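Local coordinates for fiber protein (Human adenovirus 21, PDB 3L88) that forms the trimeric knob at the tip of the adenovirus fiber, the part that attaches the virus to its host-cell receptor CD46, at residues C[72-77]-C[87-92]; C[150-155]-C[167-172]. All coordinates share one frame; numbering follows the deposited sequence.

Contact 1 (C[72-77]-C[87-92])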
# COMPACT_ATOMS: atom_id res chain seq x y z
N LEU C 72 10.39 10.47 14.01
CA LEU C 72 11.47 11.09 13.24
C LEU C 72 10.92 12.25 12.42
O LEU C 72 10.06 12.07 11.56
CB LEU C 72 12.13 10.06 12.32
CG LEU C 72 12.66 8.78 12.99
CD1 LEU C 72 13.26 7.82 11.96
CD2 LEU C 72 13.68 9.13 14.06
N ARG C 73 11.42 13.46 12.70
CA ARG C 73 11.02 14.65 11.95
C ARG C 73 12.10 15.05 10.95
O ARG C 73 13.25 15.28 11.32
CB ARG C 73 10.76 15.82 12.90
CG ARG C 73 9.53 15.65 13.78
CD ARG C 73 9.39 16.80 14.76
NE ARG C 73 10.61 17.01 15.52
CZ ARG C 73 10.94 16.32 16.61
NH1 ARG C 73 10.13 15.37 17.07
NH2 ARG C 73 12.08 16.57 17.24
N LEU C 74 11.73 15.12 9.68
CA LEU C 74 12.65 15.59 8.65
C LEU C 74 12.21 16.96 8.16
O LEU C 74 11.05 17.17 7.82
CB LEU C 74 12.71 14.61 7.48
CG LEU C 74 12.76 13.10 7.72
CD1 LEU C 74 13.48 12.42 6.56
CD2 LEU C 74 13.42 12.74 9.04
N TYR C 75 13.15 17.91 8.14
CA TYR C 75 12.88 19.24 7.64
C TYR C 75 13.78 19.54 6.45
O TYR C 75 14.96 19.19 6.45
CB TYR C 75 13.10 20.29 8.74
CG TYR C 75 12.21 20.09 9.95
CD1 TYR C 75 10.86 20.42 9.91
CD2 TYR C 75 12.73 19.58 11.14
CE1 TYR C 75 10.05 20.24 11.01
CE2 TYR C 75 11.93 19.40 12.25
CZ TYR C 75 10.59 19.73 12.18
OH TYR C 75 9.78 19.57 13.28
N PHE C 76 13.21 20.20 5.44
CA PHE C 76 13.95 20.52 4.22
C PHE C 76 13.87 22.00 3.91
O PHE C 76 12.82 22.63 4.11
CB PHE C 76 13.42 19.71 3.04
CG PHE C 76 13.37 18.24 3.28
CD1 PHE C 76 14.40 17.42 2.84
CD2 PHE C 76 12.30 17.66 3.95
CE1 PHE C 76 14.36 16.05 3.05
CE2 PHE C 76 12.25 16.30 4.18
CZ PHE C 76 13.28 15.49 3.72
N ASP C 77 14.95 22.56 3.38
CA ASP C 77 14.95 23.94 2.93
C ASP C 77 14.23 24.05 1.59
O ASP C 77 13.65 23.08 1.10
CB ASP C 77 16.37 24.49 2.83
CG ASP C 77 17.22 23.76 1.81
OD1 ASP C 77 16.65 23.19 0.86
OD2 ASP C 77 18.46 23.77 1.95
N SER C 87 16.63 18.27 12.21
CA SER C 87 16.00 16.99 11.92
C SER C 87 16.50 15.86 12.81
O SER C 87 17.58 15.95 13.39
CB SER C 87 16.19 16.63 10.45
OG SER C 87 15.65 17.63 9.60
N ASN C 88 15.70 14.80 12.91
CA ASN C 88 16.14 13.55 13.52
C ASN C 88 17.05 12.75 12.60
O ASN C 88 17.93 12.03 13.07
CB ASN C 88 14.94 12.70 13.93
CG ASN C 88 14.19 13.29 15.10
OD1 ASN C 88 13.16 13.95 14.92
ND2 ASN C 88 14.69 13.07 16.30
N LEU C 89 16.83 12.86 11.30
CA LEU C 89 17.75 12.31 10.31
C LEU C 89 18.98 13.21 10.20
O LEU C 89 18.86 14.41 9.97
CB LEU C 89 17.05 12.18 8.95
CG LEU C 89 17.87 11.60 7.79
CD1 LEU C 89 18.29 10.16 8.07
CD2 LEU C 89 17.05 11.68 6.50
N LYS C 90 20.16 12.63 10.37
CA LYS C 90 21.38 13.41 10.52
C LYS C 90 22.28 13.32 9.29
O LYS C 90 23.31 13.99 9.22
CB LYS C 90 22.16 12.98 11.76
CG LYS C 90 21.46 13.29 13.07
CD LYS C 90 21.21 14.78 13.21
CE LYS C 90 20.43 15.10 14.46
NZ LYS C 90 20.05 16.54 14.51
N ILE C 91 21.90 12.46 8.35
CA ILE C 91 22.65 12.31 7.11
C ILE C 91 21.76 12.66 5.92
O ILE C 91 20.66 12.12 5.79
CB ILE C 91 23.21 10.88 6.96
CG1 ILE C 91 24.19 10.57 8.09
CG2 ILE C 91 23.87 10.69 5.59
CD1 ILE C 91 24.89 9.23 7.96
N PRO C 92 22.23 13.58 5.06
CA PRO C 92 21.44 14.09 3.94
C PRO C 92 21.06 12.98 2.97
O PRO C 92 21.83 12.04 2.77
CB PRO C 92 22.41 15.07 3.25
CG PRO C 92 23.42 15.42 4.28
CD PRO C 92 23.57 14.19 5.12
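Arg73 and Asn88 join backbone to backbone through a single bond, Asn88 N to Arg73 O at 3.0 Å, where the irregular segment 87-92 touches the edge of strand 72-76. Two side chains of the loop supply the remaining bonds. The amide oxygen of Asn88 takes the N-H of the same arginine, Arg73 N to Asn88 OD1 at 2.9 Å. This bond is almost straight (171°), its donor tilted 25° from the carbonyl plane. That oxygen also lies 3.6 Å above the plane of the Arg73 guanidinium, over its centre; a bend at chi3 folds the arginine back over it, with the two planes 74° apart. The guanidinium is further paired with Glu26, and Asn88 ND2 bonds to Gln23 O. Two residues further along the strand, Ser87 OG accepts Tyr75 N at 2.9 Å and also bonds Leu83 O. Leu74 CD1 lies 3.6 Å from Leu89 CD2. An irregular loop thus satisfies the outer edge of strand 67-76, outermost in its sheet within this chain, in place of a further strand. On the strand's other edge, Leu72 and Leu74 bond through their backbones to Phe169 and Ile167 of strand 165-174, while their side chains reach Leu35 and Leu37 of strand 33-42.

Contact 2 (C[150-155]-C[167-172])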
# COMPACT_ATOMS: atom_id res chain seq x y z
N ILE C 150 1.52 3.31 12.13
CA ILE C 150 2.42 4.27 11.51
C ILE C 150 1.62 5.44 10.95
O ILE C 150 0.62 5.24 10.26
CB ILE C 150 3.26 3.63 10.38
CG1 ILE C 150 3.95 4.72 9.54
CG2 ILE C 150 2.37 2.79 9.48
CD1 ILE C 150 5.31 5.10 10.04
N SER C 151 2.05 6.65 11.27
CA SER C 151 1.45 7.84 10.70
C SER C 151 2.52 8.78 10.15
O SER C 151 3.55 9.00 10.77
CB SER C 151 0.57 8.56 11.72
OG SER C 151 1.36 9.25 12.66
N ILE C 152 2.27 9.28 8.95
CA ILE C 152 3.17 10.22 8.31
C ILE C 152 2.50 11.59 8.20
O ILE C 152 1.44 11.71 7.58
CB ILE C 152 3.55 9.74 6.91
CG1 ILE C 152 4.22 8.36 6.99
CG2 ILE C 152 4.44 10.75 6.21
CD1 ILE C 152 4.60 7.77 5.65
N MET C 153 3.08 12.60 8.84
CA MET C 153 2.56 13.96 8.71
C MET C 153 3.37 14.75 7.69
O MET C 153 4.60 14.83 7.79
CB MET C 153 2.56 14.68 10.06
CG MET C 153 1.61 15.87 10.11
SD MET C 153 2.10 17.14 11.29
CE MET C 153 2.34 16.17 12.77
N LEU C 154 2.69 15.30 6.70
CA LEU C 154 3.35 16.09 5.67
C LEU C 154 3.24 17.59 5.93
O LEU C 154 2.14 18.12 6.16
CB LEU C 154 2.79 15.74 4.29
CG LEU C 154 2.96 14.29 3.85
CD1 LEU C 154 2.23 14.05 2.54
CD2 LEU C 154 4.43 13.91 3.72
N ASN C 155 4.38 18.27 5.91
CA ASN C 155 4.43 19.70 6.15
C ASN C 155 3.73 20.09 7.44
O ASN C 155 4.15 19.69 8.53
CB ASN C 155 3.84 20.45 4.95
CG ASN C 155 4.66 20.24 3.68
OD1 ASN C 155 5.87 20.05 3.73
ND2 ASN C 155 3.98 20.26 2.54
N ILE C 167 8.60 16.23 6.52
CA ILE C 167 8.01 14.89 6.59
C ILE C 167 8.26 14.30 7.98
O ILE C 167 9.41 14.21 8.44
CB ILE C 167 8.62 13.95 5.52
CG1 ILE C 167 8.58 14.62 4.14
CG2 ILE C 167 7.90 12.61 5.53
CD1 ILE C 167 9.07 13.75 3.01
N GLN C 168 7.19 13.90 8.65
CA GLN C 168 7.32 13.31 9.98
C GLN C 168 6.78 11.88 10.02
O GLN C 168 5.62 11.63 9.70
CB GLN C 168 6.59 14.17 11.01
CG GLN C 168 6.64 13.61 12.42
CD GLN C 168 5.77 14.38 13.38
OE1 GLN C 168 4.64 13.98 13.66
NE2 GLN C 168 6.27 15.51 13.87
N PHE C 169 7.64 10.95 10.43
CA PHE C 169 7.25 9.56 10.65
C PHE C 169 7.06 9.26 12.13
O PHE C 169 7.90 9.63 12.96
CB PHE C 169 8.32 8.61 10.09
CG PHE C 169 8.62 8.82 8.64
CD1 PHE C 169 7.83 8.24 7.66
CD2 PHE C 169 9.71 9.57 8.25
CE1 PHE C 169 8.11 8.42 6.32
CE2 PHE C 169 10.00 9.76 6.91
CZ PHE C 169 9.20 9.18 5.95
N GLU C 170 5.98 8.57 12.47
CA GLU C 170 5.74 8.18 13.85
C GLU C 170 5.22 6.75 13.93
O GLU C 170 4.18 6.44 13.37
CB GLU C 170 4.76 9.14 14.52
CG GLU C 170 4.52 8.85 15.99
CD GLU C 170 3.70 9.92 16.67
OE1 GLU C 170 4.01 11.12 16.51
OE2 GLU C 170 2.73 9.57 17.38
N TRP C 171 5.96 5.90 14.64
CA TRP C 171 5.52 4.54 14.93
C TRP C 171 5.01 4.45 16.37
O TRP C 171 5.65 4.94 17.30
CB TRP C 171 6.67 3.55 14.74
CG TRP C 171 7.12 3.38 13.33
CD1 TRP C 171 6.73 2.41 12.45
CD2 TRP C 171 8.09 4.18 12.63
NE1 TRP C 171 7.38 2.56 11.25
CE2 TRP C 171 8.23 3.64 11.34
CE3 TRP C 171 8.86 5.30 12.98
CZ2 TRP C 171 9.09 4.19 10.39
CZ3 TRP C 171 9.72 5.84 12.04
CH2 TRP C 171 9.83 5.28 10.76
N ASN C 172 3.87 3.79 16.55
CA ASN C 172 3.32 3.59 17.88
C ASN C 172 3.08 2.13 18.21
O ASN C 172 2.38 1.42 17.49
CB ASN C 172 2.02 4.38 18.05
CG ASN C 172 2.25 5.80 18.51
OD1 ASN C 172 2.58 6.04 19.68
ND2 ASN C 172 2.09 6.75 17.60
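Ile150 and Trp171 form a non-hydrogen-bonded pair in the antiparallel ladder; the axes of segments 150-154 and 167-172 approach to 4.7 Å, their directions 164° apart. Such pairs alternate with hydrogen-bonded ones, Ser151 with Glu170 and Met153 with Gln168, each closed by two backbone bonds, for example Met153 N to Gln168 O at 2.9 Å. Ile152 can be followed outward. Its CB stands 4.0 Å from Gln168 O. There it branches: CG2 meets Ile167 CG2, also at 4.0 Å, while CG1, set beside the backbone N (chi1 -59°), runs along the ring at Phe169 CD1. Ile152 CD1 ends 3.6 Å from Phe169 CE1, approaching the ring obliquely. Ile150 behaves differently, since its CD1 sits over the face of the indole, 3.6 Å from the centroid of the five-membered ring and 18° off the normal, a CH-pi contact. On the other face of the sheet, Met153 and Gln168 lie side by side, and the bend at chi3 turns Met153 CE to the amide, in van der Waals contact 3.3 Å from Gln168 OE1. Beyond the isoleucines stand Phe191 and Phe193 of strand 191-196. The geometry is that of a beta hairpin, 145-154 with 165-174, whose apolar face packs against the second sheet of the knob's antiparallel beta sandwich.

In the fold
Both contacts reach the same four-stranded sheet, in which strands 67-76 and 165-174 are neighbours; at the join Arg73 CG packs 3.3 Å from Gln168 NE2. Their centres lie about 13 Å apart. Contact 2 is inner, a regular ladder between two strands that are both flanked by others, its centre about 6 Å from that of the chain. Contact 1 lies about 9 Å out, at an outermost strand of this sheet, yet is also largely buried. Chemistry follows place: in 72-77/87-92 side-chain oxygens of Ser87 and Asn88 accept two strand N-H groups beside one backbone bond, whereas 150-155/167-172 combines paired backbone bonds with aliphatic-aromatic packing on its inner face.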